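Local structure of putative preprotein translocase, SecG subunit (Thermus thermophilus, 5AWW) at residues L3-V8 / L68-W73; G17-L22 / R54-L59; L10-V15 / V61-L66. The protein probably takes part in an early step of protein export, as the small membrane subunit SecG of the preprotein translocase. All blocks are in the same frame, centred on the assembly; numbering follows the deposited sequence.

Contact 1. Residues L3-V8 / L68-W73; sequences LLYTLV and LVIGLW. With OLC ((2R)-2,3-dihydroxypropyl (9Z)-octadec-9-enoate), chain K.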
loop_
_atom_site.group_PDB
_atom_site.type_symbol
_atom_site.label_atom_id
_atom_site.label_comp_id
_atom_site.label_asym_id
_atom_site.label_seq_id
_atom_site.Cartn_x
_atom_site.Cartn_y
_atom_site.Cartn_z
ATOM N N LEU C 3 -39.645 -1.758 -18.362
ATOM C CA LEU C 3 -39.462 -0.315 -18.276
ATOM C C LEU C 3 -38.956 0.104 -16.904
ATOM O O LEU C 3 -38.023 0.895 -16.796
ATOM C CB LEU C 3 -40.774 0.407 -18.592
ATOM C CG LEU C 3 -40.805 1.923 -18.388
ATOM C CD1 LEU C 3 -39.851 2.629 -19.343
ATOM C CD2 LEU C 3 -42.220 2.446 -18.555
ATOM N N LEU C 4 -39.577 -0.435 -15.859
ATOM C CA LEU C 4 -39.217 -0.089 -14.489
ATOM C C LEU C 4 -37.766 -0.455 -14.194
ATOM O O LEU C 4 -36.977 0.382 -13.747
ATOM C CB LEU C 4 -40.153 -0.787 -13.503
ATOM C CG LEU C 4 -39.953 -0.433 -12.030
ATOM C CD1 LEU C 4 -40.085 1.066 -11.829
ATOM C CD2 LEU C 4 -40.946 -1.182 -11.160
ATOM N N TYR C 5 -37.428 -1.712 -14.461
ATOM C CA TYR C 5 -36.079 -2.221 -14.249
ATOM C C TYR C 5 -35.064 -1.443 -15.080
ATOM O O TYR C 5 -33.968 -1.141 -14.610
ATOM C CB TYR C 5 -36.016 -3.710 -14.592
ATOM C CG TYR C 5 -34.745 -4.395 -14.153
ATOM C CD1 TYR C 5 -34.270 -4.255 -12.857
ATOM C CD2 TYR C 5 -34.031 -5.204 -15.029
ATOM C CE1 TYR C 5 -33.111 -4.888 -12.448
ATOM C CE2 TYR C 5 -32.872 -5.845 -14.628
ATOM C CZ TYR C 5 -32.416 -5.681 -13.337
ATOM O OH TYR C 5 -31.264 -6.314 -12.931
ATOM N N THR C 6 -35.440 -1.120 -16.314
ATOM C CA THR C 6 -34.581 -0.338 -17.193
ATOM C C THR C 6 -34.325 1.043 -16.605
ATOM O O THR C 6 -33.220 1.567 -16.707
ATOM C CB THR C 6 -35.190 -0.185 -18.597
ATOM O OG1 THR C 6 -35.413 -1.480 -19.168
ATOM C CG2 THR C 6 -34.259 0.609 -19.502
ATOM N N LEU C 7 -35.349 1.622 -15.984
ATOM C CA LEU C 7 -35.230 2.941 -15.366
ATOM C C LEU C 7 -34.330 2.895 -14.136
ATOM O O LEU C 7 -33.548 3.818 -13.888
ATOM C CB LEU C 7 -36.608 3.485 -14.989
ATOM C CG LEU C 7 -37.510 3.943 -16.136
ATOM C CD1 LEU C 7 -38.882 4.324 -15.613
ATOM C CD2 LEU C 7 -36.876 5.103 -16.886
ATOM N N VAL C 8 -34.451 1.817 -13.365
ATOM C CA VAL C 8 -33.582 1.603 -12.214
ATOM C C VAL C 8 -32.127 1.475 -12.664
ATOM O O VAL C 8 -31.223 2.067 -12.067
ATOM C CB VAL C 8 -33.989 0.344 -11.426
ATOM C CG1 VAL C 8 -32.974 0.044 -10.331
ATOM C CG2 VAL C 8 -35.379 0.515 -10.839
ATOM N N LEU C 68 -27.705 -2.681 -3.880
ATOM C CA LEU C 68 -28.518 -3.573 -3.063
ATOM C C LEU C 68 -29.907 -3.776 -3.682
ATOM O O LEU C 68 -30.469 -4.871 -3.619
ATOM C CB LEU C 68 -28.641 -3.033 -1.633
ATOM C CG LEU C 68 -27.348 -2.999 -0.807
ATOM C CD1 LEU C 68 -27.625 -2.696 0.664
ATOM C CD2 LEU C 68 -26.577 -4.301 -0.953
ATOM N N VAL C 69 -30.451 -2.725 -4.288
ATOM C CA VAL C 69 -31.762 -2.799 -4.929
ATOM C C VAL C 69 -31.729 -3.736 -6.134
ATOM O O VAL C 69 -32.570 -4.628 -6.255
ATOM C CB VAL C 69 -32.264 -1.401 -5.374
ATOM C CG1 VAL C 69 -33.331 -1.522 -6.456
ATOM C CG2 VAL C 69 -32.800 -0.623 -4.182
ATOM N N ILE C 70 -30.753 -3.536 -7.016
ATOM C CA ILE C 70 -30.605 -4.394 -8.187
ATOM C C ILE C 70 -30.326 -5.832 -7.761
ATOM O O ILE C 70 -30.803 -6.780 -8.387
ATOM C CB ILE C 70 -29.482 -3.896 -9.112
ATOM C CG1 ILE C 70 -29.781 -2.471 -9.576
ATOM C CG2 ILE C 70 -29.326 -4.812 -10.316
ATOM C CD1 ILE C 70 -28.707 -1.874 -10.448
ATOM N N GLY C 71 -29.564 -5.986 -6.682
ATOM C CA GLY C 71 -29.308 -7.297 -6.118
ATOM C C GLY C 71 -30.564 -7.993 -5.621
ATOM O O GLY C 71 -30.726 -9.198 -5.798
ATOM N N LEU C 72 -31.462 -7.235 -5.000
ATOM C CA LEU C 72 -32.680 -7.815 -4.442
ATOM C C LEU C 72 -33.797 -7.946 -5.473
ATOM O O LEU C 72 -34.870 -8.465 -5.167
ATOM C CB LEU C 72 -33.178 -6.982 -3.257
ATOM C CG LEU C 72 -32.376 -7.077 -1.958
ATOM C CD1 LEU C 72 -32.989 -6.189 -0.889
ATOM C CD2 LEU C 72 -32.295 -8.518 -1.480
ATOM N N TRP C 73 -33.543 -7.478 -6.691
ATOM C CA TRP C 73 -34.569 -7.463 -7.729
ATOM C C TRP C 73 -35.001 -8.877 -8.114
ATOM O O TRP C 73 -34.161 -9.760 -8.297
ATOM C CB TRP C 73 -34.068 -6.709 -8.961
ATOM C CG TRP C 73 -35.169 -6.143 -9.806
ATOM C CD1 TRP C 73 -35.781 -6.746 -10.865
ATOM C CD2 TRP C 73 -35.792 -4.860 -9.659
ATOM N NE1 TRP C 73 -36.746 -5.917 -11.388
ATOM C CE2 TRP C 73 -36.772 -4.754 -10.666
ATOM C CE3 TRP C 73 -35.614 -3.791 -8.774
ATOM C CZ2 TRP C 73 -37.572 -3.621 -10.813
ATOM C CZ3 TRP C 73 -36.410 -2.666 -8.923
ATOM C CH2 TRP C 73 -37.377 -2.591 -9.935
HETATM C C18 OLC K . -33.298 -7.709 -18.262
HETATM C C10 OLC K . -28.633 0.692 -20.692
HETATM C C9 OLC K . -28.545 1.962 -21.080
HETATM C C17 OLC K . -33.494 -6.216 -18.427
HETATM C C11 OLC K . -29.964 0.152 -20.231
HETATM C C8 OLC K . -27.222 2.528 -21.539
HETATM C C16 OLC K . -32.352 -5.600 -19.227
HETATM C C12 OLC K . -30.062 -1.338 -20.525
HETATM C C7 OLC K . -27.447 3.499 -22.690
HETATM C C15 OLC K . -32.451 -4.080 -19.219
HETATM C C13 OLC K . -31.210 -1.958 -19.738
HETATM C C6 OLC K . -26.154 4.226 -23.032
HETATM C C14 OLC K . -31.289 -3.458 -19.982
#

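Contact 2. Residues G17-L22 / R54-L59; sequences GLLVYL and RLTVIL. With OLC ((2R)-2,3-dihydroxypropyl (9Z)-octadec-9-enoate), chain N; OLC ((2R)-2,3-dihydroxypropyl (9Z)-octadec-9-enoate), chain M.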
loop_
_atom_site.group_PDB
_atom_site.type_symbol
_atom_site.label_atom_id
_atom_site.label_comp_id
_atom_site.label_asym_id
_atom_site.label_seq_id
_atom_site.Cartn_x
_atom_site.Cartn_y
_atom_site.Cartn_z
ATOM N N GLY C 17 -21.785 7.329 -13.414
ATOM C CA GLY C 17 -21.069 8.275 -14.250
ATOM C C GLY C 17 -20.905 9.630 -13.594
ATOM O O GLY C 17 -19.836 10.240 -13.660
ATOM N N LEU C 18 -21.972 10.103 -12.959
ATOM C CA LEU C 18 -21.933 11.369 -12.242
ATOM C C LEU C 18 -20.902 11.306 -11.125
ATOM O O LEU C 18 -20.179 12.274 -10.877
ATOM C CB LEU C 18 -23.313 11.711 -11.680
ATOM C CG LEU C 18 -23.439 13.001 -10.871
ATOM C CD1 LEU C 18 -22.959 14.195 -11.681
ATOM C CD2 LEU C 18 -24.878 13.192 -10.431
ATOM N N LEU C 19 -20.837 10.156 -10.459
ATOM C CA LEU C 19 -19.884 9.952 -9.376
ATOM C C LEU C 19 -18.454 9.992 -9.911
ATOM O O LEU C 19 -17.564 10.587 -9.296
ATOM C CB LEU C 19 -20.155 8.628 -8.669
ATOM C CG LEU C 19 -19.624 8.511 -7.241
ATOM C CD1 LEU C 19 -20.226 9.596 -6.362
ATOM C CD2 LEU C 19 -19.922 7.134 -6.678
ATOM N N VAL C 20 -18.245 9.361 -11.063
ATOM C CA VAL C 20 -16.956 9.410 -11.743
ATOM C C VAL C 20 -16.558 10.848 -12.040
ATOM O O VAL C 20 -15.426 11.258 -11.772
ATOM C CB VAL C 20 -16.975 8.616 -13.061
ATOM C CG1 VAL C 20 -15.637 8.740 -13.779
ATOM C CG2 VAL C 20 -17.307 7.163 -12.794
ATOM N N TYR C 21 -17.498 11.611 -12.589
ATOM C CA TYR C 21 -17.251 13.010 -12.918
ATOM C C TYR C 21 -16.849 13.795 -11.676
ATOM O O TYR C 21 -15.846 14.508 -11.681
ATOM C CB TYR C 21 -18.486 13.641 -13.569
ATOM C CG TYR C 21 -18.295 15.091 -13.963
ATOM C CD1 TYR C 21 -17.712 15.431 -15.176
ATOM C CD2 TYR C 21 -18.701 16.119 -13.119
ATOM C CE1 TYR C 21 -17.534 16.755 -15.538
ATOM C CE2 TYR C 21 -18.527 17.445 -13.472
ATOM C CZ TYR C 21 -17.944 17.758 -14.682
ATOM O OH TYR C 21 -17.773 19.079 -15.035
ATOM N N LEU C 22 -17.628 13.647 -10.609
ATOM C CA LEU C 22 -17.371 14.360 -9.363
ATOM C C LEU C 22 -16.009 14.020 -8.769
ATOM O O LEU C 22 -15.298 14.905 -8.296
ATOM C CB LEU C 22 -18.465 14.060 -8.338
ATOM C CG LEU C 22 -19.846 14.661 -8.594
ATOM C CD1 LEU C 22 -20.793 14.258 -7.483
ATOM C CD2 LEU C 22 -19.765 16.174 -8.709
ATOM N N ARG C 54 -20.110 16.582 0.134
ATOM C CA ARG C 54 -21.375 16.086 0.655
ATOM C C ARG C 54 -22.161 15.377 -0.448
ATOM O O ARG C 54 -22.818 14.356 -0.204
ATOM C CB ARG C 54 -22.188 17.241 1.251
ATOM C CG ARG C 54 -23.151 16.832 2.357
ATOM C CD ARG C 54 -24.016 18.009 2.784
ATOM N NE ARG C 54 -24.538 18.733 1.627
ATOM C CZ ARG C 54 -25.692 18.457 1.026
ATOM N NH1 ARG C 54 -26.458 17.471 1.475
ATOM N NH2 ARG C 54 -26.080 19.171 -0.023
ATOM N N LEU C 55 -22.076 15.913 -1.664
ATOM C CA LEU C 55 -22.760 15.315 -2.804
ATOM C C LEU C 55 -22.189 13.942 -3.142
ATOM O O LEU C 55 -22.930 13.025 -3.495
ATOM C CB LEU C 55 -22.674 16.227 -4.029
ATOM C CG LEU C 55 -23.390 15.724 -5.281
ATOM C CD1 LEU C 55 -24.851 15.425 -4.983
ATOM C CD2 LEU C 55 -23.268 16.734 -6.408
ATOM N N THR C 56 -20.871 13.803 -3.035
ATOM C CA THR C 56 -20.232 12.529 -3.316
ATOM C C THR C 56 -20.578 11.513 -2.243
ATOM O O THR C 56 -20.778 10.343 -2.549
ATOM C CB THR C 56 -18.700 12.647 -3.421
ATOM O OG1 THR C 56 -18.219 13.564 -2.433
ATOM C CG2 THR C 56 -18.297 13.139 -4.800
ATOM N N VAL C 57 -20.647 11.951 -0.989
ATOM C CA VAL C 57 -21.045 11.030 0.074
ATOM C C VAL C 57 -22.465 10.522 -0.169
ATOM O O VAL C 57 -22.725 9.307 -0.150
ATOM C CB VAL C 57 -20.968 11.684 1.462
ATOM C CG1 VAL C 57 -21.531 10.745 2.515
ATOM C CG2 VAL C 57 -19.532 12.058 1.791
ATOM N N ILE C 58 -23.374 11.461 -0.416
ATOM C CA ILE C 58 -24.765 11.128 -0.703
ATOM C C ILE C 58 -24.897 10.178 -1.893
ATOM O O ILE C 58 -25.629 9.191 -1.829
ATOM C CB ILE C 58 -25.593 12.397 -0.974
ATOM C CG1 ILE C 58 -25.721 13.216 0.309
ATOM C CG2 ILE C 58 -26.969 12.039 -1.517
ATOM C CD1 ILE C 58 -26.543 14.462 0.155
ATOM N N LEU C 59 -24.174 10.474 -2.968
ATOM C CA LEU C 59 -24.247 9.665 -4.178
ATOM C C LEU C 59 -23.573 8.313 -3.990
ATOM O O LEU C 59 -23.863 7.359 -4.710
ATOM C CB LEU C 59 -23.620 10.406 -5.356
ATOM C CG LEU C 59 -24.456 11.553 -5.920
ATOM C CD1 LEU C 59 -23.743 12.205 -7.088
ATOM C CD2 LEU C 59 -25.829 11.052 -6.338
HETATM C C18 OLC N . -21.222 21.324 -15.096
HETATM C C10 OLC N . -23.182 11.650 -16.758
HETATM C C17 OLC N . -21.611 19.989 -14.498
HETATM C C11 OLC N . -22.676 12.631 -15.727
HETATM C C16 OLC N . -21.753 18.914 -15.572
HETATM C C12 OLC N . -22.392 13.977 -16.388
HETATM C C15 OLC N . -21.987 17.543 -14.945
HETATM C C13 OLC N . -22.121 15.060 -15.348
HETATM C C14 OLC N . -21.990 16.436 -15.995
HETATM C C10 OLC M . -29.619 11.717 1.729
HETATM C C9 OLC M . -30.207 12.634 2.504
HETATM C C17 OLC M . -32.640 4.651 -2.074
HETATM C C11 OLC M . -29.739 10.229 1.992
HETATM C C8 OLC M . -30.012 14.087 2.141
HETATM C C16 OLC M . -31.376 5.449 -1.786
HETATM C C12 OLC M . -29.891 9.481 0.667
HETATM C C7 OLC M . -31.317 14.864 2.266
HETATM C C15 OLC M . -31.482 6.168 -0.447
HETATM C C13 OLC M . -30.533 8.111 0.873
HETATM C C6 OLC M . -31.260 16.105 1.377
HETATM C C14 OLC M . -30.413 7.251 -0.380
HETATM C C5 OLC M . -30.135 17.054 1.793
HETATM C C4 OLC M . -29.912 18.145 0.743
HETATM C C3 OLC M . -29.074 19.333 1.234
#

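Contact 3. Residues L10-V15 / V61-L66; sequences LFYLGV and VVFAAL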
loop_
_atom_site.group_PDB
_atom_site.type_symbol
_atom_site.label_atom_id
_atom_site.label_comp_id
_atom_site.label_asym_id
_atom_site.label_seq_id
_atom_site.Cartn_x
_atom_site.Cartn_y
_atom_site.Cartn_z
ATOM N N LEU C 10 -30.844 2.592 -15.482
ATOM C CA LEU C 10 -30.436 3.895 -15.991
ATOM C C LEU C 10 -30.051 4.822 -14.846
ATOM O O LEU C 10 -29.103 5.597 -14.961
ATOM C CB LEU C 10 -31.547 4.527 -16.831
ATOM C CG LEU C 10 -31.709 3.993 -18.257
ATOM C CD1 LEU C 10 -32.915 4.624 -18.935
ATOM C CD2 LEU C 10 -30.445 4.236 -19.068
ATOM N N PHE C 11 -30.782 4.738 -13.739
ATOM C CA PHE C 11 -30.440 5.529 -12.564
ATOM C C PHE C 11 -29.098 5.094 -11.991
ATOM O O PHE C 11 -28.284 5.929 -11.603
ATOM C CB PHE C 11 -31.532 5.427 -11.503
ATOM C CG PHE C 11 -32.422 6.633 -11.442
ATOM C CD1 PHE C 11 -33.576 6.699 -12.205
ATOM C CD2 PHE C 11 -32.096 7.709 -10.634
ATOM C CE1 PHE C 11 -34.392 7.812 -12.154
ATOM C CE2 PHE C 11 -32.908 8.824 -10.580
ATOM C CZ PHE C 11 -34.055 8.875 -11.340
ATOM N N TYR C 12 -28.876 3.785 -11.951
ATOM C CA TYR C 12 -27.614 3.209 -11.487
ATOM C C TYR C 12 -26.431 3.720 -12.309
ATOM O O TYR C 12 -25.436 4.204 -11.764
ATOM C CB TYR C 12 -27.698 1.683 -11.557
ATOM C CG TYR C 12 -26.595 0.937 -10.851
ATOM C CD1 TYR C 12 -26.453 1.008 -9.473
ATOM C CD2 TYR C 12 -25.717 0.128 -11.559
ATOM C CE1 TYR C 12 -25.450 0.314 -8.820
ATOM C CE2 TYR C 12 -24.714 -0.572 -10.918
ATOM C CZ TYR C 12 -24.585 -0.476 -9.548
ATOM O OH TYR C 12 -23.588 -1.171 -8.907
ATOM N N LEU C 13 -26.565 3.613 -13.627
ATOM C CA LEU C 13 -25.563 4.091 -14.572
ATOM C C LEU C 13 -25.313 5.589 -14.425
ATOM O O LEU C 13 -24.166 6.036 -14.412
ATOM C CB LEU C 13 -26.000 3.769 -16.005
ATOM C CG LEU C 13 -25.182 4.357 -17.155
ATOM C CD1 LEU C 13 -23.754 3.839 -17.125
ATOM C CD2 LEU C 13 -25.847 4.037 -18.483
ATOM N N GLY C 14 -26.395 6.355 -14.318
ATOM C CA GLY C 14 -26.303 7.798 -14.179
ATOM C C GLY C 14 -25.574 8.214 -12.917
ATOM O O GLY C 14 -24.699 9.078 -12.952
ATOM N N VAL C 15 -25.939 7.596 -11.798
ATOM C CA VAL C 15 -25.285 7.861 -10.525
ATOM C C VAL C 15 -23.813 7.485 -10.619
ATOM O O VAL C 15 -22.948 8.200 -10.113
ATOM C CB VAL C 15 -25.954 7.086 -9.363
ATOM C CG1 VAL C 15 -25.104 7.166 -8.098
ATOM C CG2 VAL C 15 -27.352 7.627 -9.096
ATOM N N VAL C 61 -23.773 6.684 -1.059
ATOM C CA VAL C 61 -24.822 5.945 -0.368
ATOM C C VAL C 61 -25.912 5.510 -1.347
ATOM O O VAL C 61 -26.384 4.376 -1.293
ATOM C CB VAL C 61 -25.448 6.776 0.771
ATOM C CG1 VAL C 61 -26.613 6.025 1.402
ATOM C CG2 VAL C 61 -24.397 7.104 1.820
ATOM N N VAL C 62 -26.296 6.411 -2.245
ATOM C CA VAL C 62 -27.318 6.115 -3.243
ATOM C C VAL C 62 -26.863 4.995 -4.173
ATOM O O VAL C 62 -27.633 4.090 -4.485
ATOM C CB VAL C 62 -27.678 7.365 -4.078
ATOM C CG1 VAL C 62 -28.509 6.983 -5.293
ATOM C CG2 VAL C 62 -28.414 8.378 -3.223
ATOM N N PHE C 63 -25.608 5.059 -4.606
ATOM C CA PHE C 63 -25.043 4.029 -5.471
ATOM C C PHE C 63 -25.032 2.665 -4.782
ATOM O O PHE C 63 -25.399 1.647 -5.382
ATOM C CB PHE C 63 -23.627 4.417 -5.903
ATOM C CG PHE C 63 -22.810 3.266 -6.406
ATOM C CD1 PHE C 63 -23.048 2.722 -7.656
ATOM C CD2 PHE C 63 -21.796 2.727 -5.626
ATOM C CE1 PHE C 63 -22.299 1.660 -8.118
ATOM C CE2 PHE C 63 -21.041 1.665 -6.082
ATOM C CZ PHE C 63 -21.291 1.131 -7.330
ATOM N N ALA C 64 -24.611 2.651 -3.520
ATOM C CA ALA C 64 -24.599 1.424 -2.732
ATOM C C ALA C 64 -26.006 0.842 -2.599
ATOM O O ALA C 64 -26.233 -0.352 -2.836
ATOM C CB ALA C 64 -24.006 1.691 -1.361
ATOM N N ALA C 65 -26.947 1.703 -2.226
ATOM C CA ALA C 65 -28.333 1.304 -2.037
ATOM C C ALA C 65 -28.937 0.788 -3.339
ATOM O O ALA C 65 -29.779 -0.106 -3.322
ATOM C CB ALA C 65 -29.149 2.467 -1.495
ATOM N N LEU C 66 -28.507 1.355 -4.462
ATOM C CA LEU C 66 -28.985 0.919 -5.769
ATOM C C LEU C 66 -28.374 -0.427 -6.137
ATOM O O LEU C 66 -28.999 -1.228 -6.832
ATOM C CB LEU C 66 -28.666 1.959 -6.846
ATOM C CG LEU C 66 -29.575 3.190 -6.929
ATOM C CD1 LEU C 66 -29.112 4.137 -8.027
ATOM C CD2 LEU C 66 -31.023 2.781 -7.150
#

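Contact 1. Residues L3-V8 / L68-W73
Tyr5 lies against Trp73 where the two ends of the SecG transmembrane helical hairpin come together. The start of helix 3-25 and the end of helix 50-72 run antiparallel here, at 150° between segments 3-8 and 68-72. Their axes come within 11.5 Å, and the two large rings fill much of the distance. Tyr5 CD1 lies over one face of the indole, toward the rim, 3.3 Å from Trp73 NE1. The Tyr5 ring and the five-membered ring are inclined at 31°, neither stacked nor edge-to-face. With CG anti to the backbone N (chi1 -169°), the Tyr5 ring is carried out along the indole, and the two side chains point opposite ways as they pass.

The far, six-membered end of the indole reaches helix 3-25 by other means. Leu4 CG meets its edge, in the ring plane, 4.0 Å from Trp73 CH2. Val8 sends CG2 obliquely to the same indole carbon, at 3.8 Å. Its other methyl, CG1, packs on Ile70 CG1 and Val69 CG1. On the outer side, the tail of a bound monoolein (chain K) meets the Tyr5 ring edge. Another protein chain also packs on Tyr5 and Ile70. At the phenol end, Tyr5 OH lies 3.6 Å from Ile70 CG2, a packing contact.

Contact 2. Residues G17-L22 / R54-L59
Leu22 and Leu59 meet methyl to methyl, Leu22 CD1 3.6 Å from Leu59 CD1. The two side chains cross at about a right angle. With Leu19 and Thr56 they make the tight part of the interface between helix 3-25 and helix 50-72, the antiparallel pair that forms the SecG hairpin. The axes of segments 17-22 and 54-59 come within 10.3 Å. Leu22 CB rests on Thr56 CG2. Leu19 enters from the flank: its CD1 lies 3.6 Å from Leu59 CB, and the side chains of Leu19 and Leu59 pass side by side, heading opposite ways.

Thr56 can offer that methyl because of its rotamer. At chi1 39° OG1 is turned back toward its own helix, where it hydrogen-bonds to Tyr53 O and Leu52 O, and CG2 is left facing Leu22.

The margin is looser. Leu18 and Leu55 lie there, and each gives up little surface. Leu18 CD2 meets Leu59, and Leu55 CD2 is 3.7 Å from Leu22 CD1. On the Leu18 side the surface meets lipid; another protein chain packs on Leu19 and Thr56. A bound monoolein (chain N) touches Leu18 and runs over one face of the Tyr21 ring, with C15 3.8 Å from Tyr21 CE2. A second monoolein (chain M) passes Ile58 and the Arg54 guanidinium. No hydrogen bond joins the two segments. They are held by apolar packing, as suits a pair of helices within a membrane.

Contact 3. Residues L10-V15 / V61-L66
Tyr12 and Phe63 make the aromatic part of this contact. The two planes are inclined by only 19°, but they are displaced so far that the centroids are 5.2 Å apart and little of one ring lies over the other. The touching is done by the outer end of the phenol, where Tyr12 CZ is 3.4 Å from Phe63 CE1. Tyr12 CG is anti to the backbone N (chi1 -168°), which helps carry the ring across to helix 50-72.

No hydrogen bond links segments 10-15 and 61-66. The Tyr12 hydroxyl is instead hydrogen-bonded to a polar side chain of another protein chain. That neighbouring chain also packs on Phe63 and Ala64. The buried phenol thus joins the SecG hairpin to a partner subunit of the assembly. The hairpin itself is a pair of antiparallel transmembrane helices, whose axes here come within 9.8 Å.

Aliphatic packing fills the rest. Leu66 CB comes up at the edge of the Tyr12 ring, near its plane, 3.6 Å from Tyr12 CD1. Leu66 CD1 turns to the backbone of helix 3-25 and lies 3.9 Å from Tyr12 CA. Val15 uses both branches. Its CG1 packs on Phe63 CB at 3.8 Å, and its CG2 touches two neighbours, 4.0 Å from Val62 CG1 and 4.1 Å from Leu66 CD1.

In the fold
From the N terminus, helix 3-25 passes through contact 1, then contact 3, then contact 2. The chain then leaves the helix, runs through a long connection without strands, and returns along helix 50-72. It meets the contacts in reverse order. Contact 2 closes the shortest loop, contact 3 encloses it, and contact 1 encloses both, so none cross. All three tie together the same two helices. Their centres are about 10 Å apart from one to the next. Contact 1 touches contact 3 through Ile70 and Tyr12. Contact 3 touches contact 2 through Val15 and Leu59. Contacts 1 and 2 do not touch.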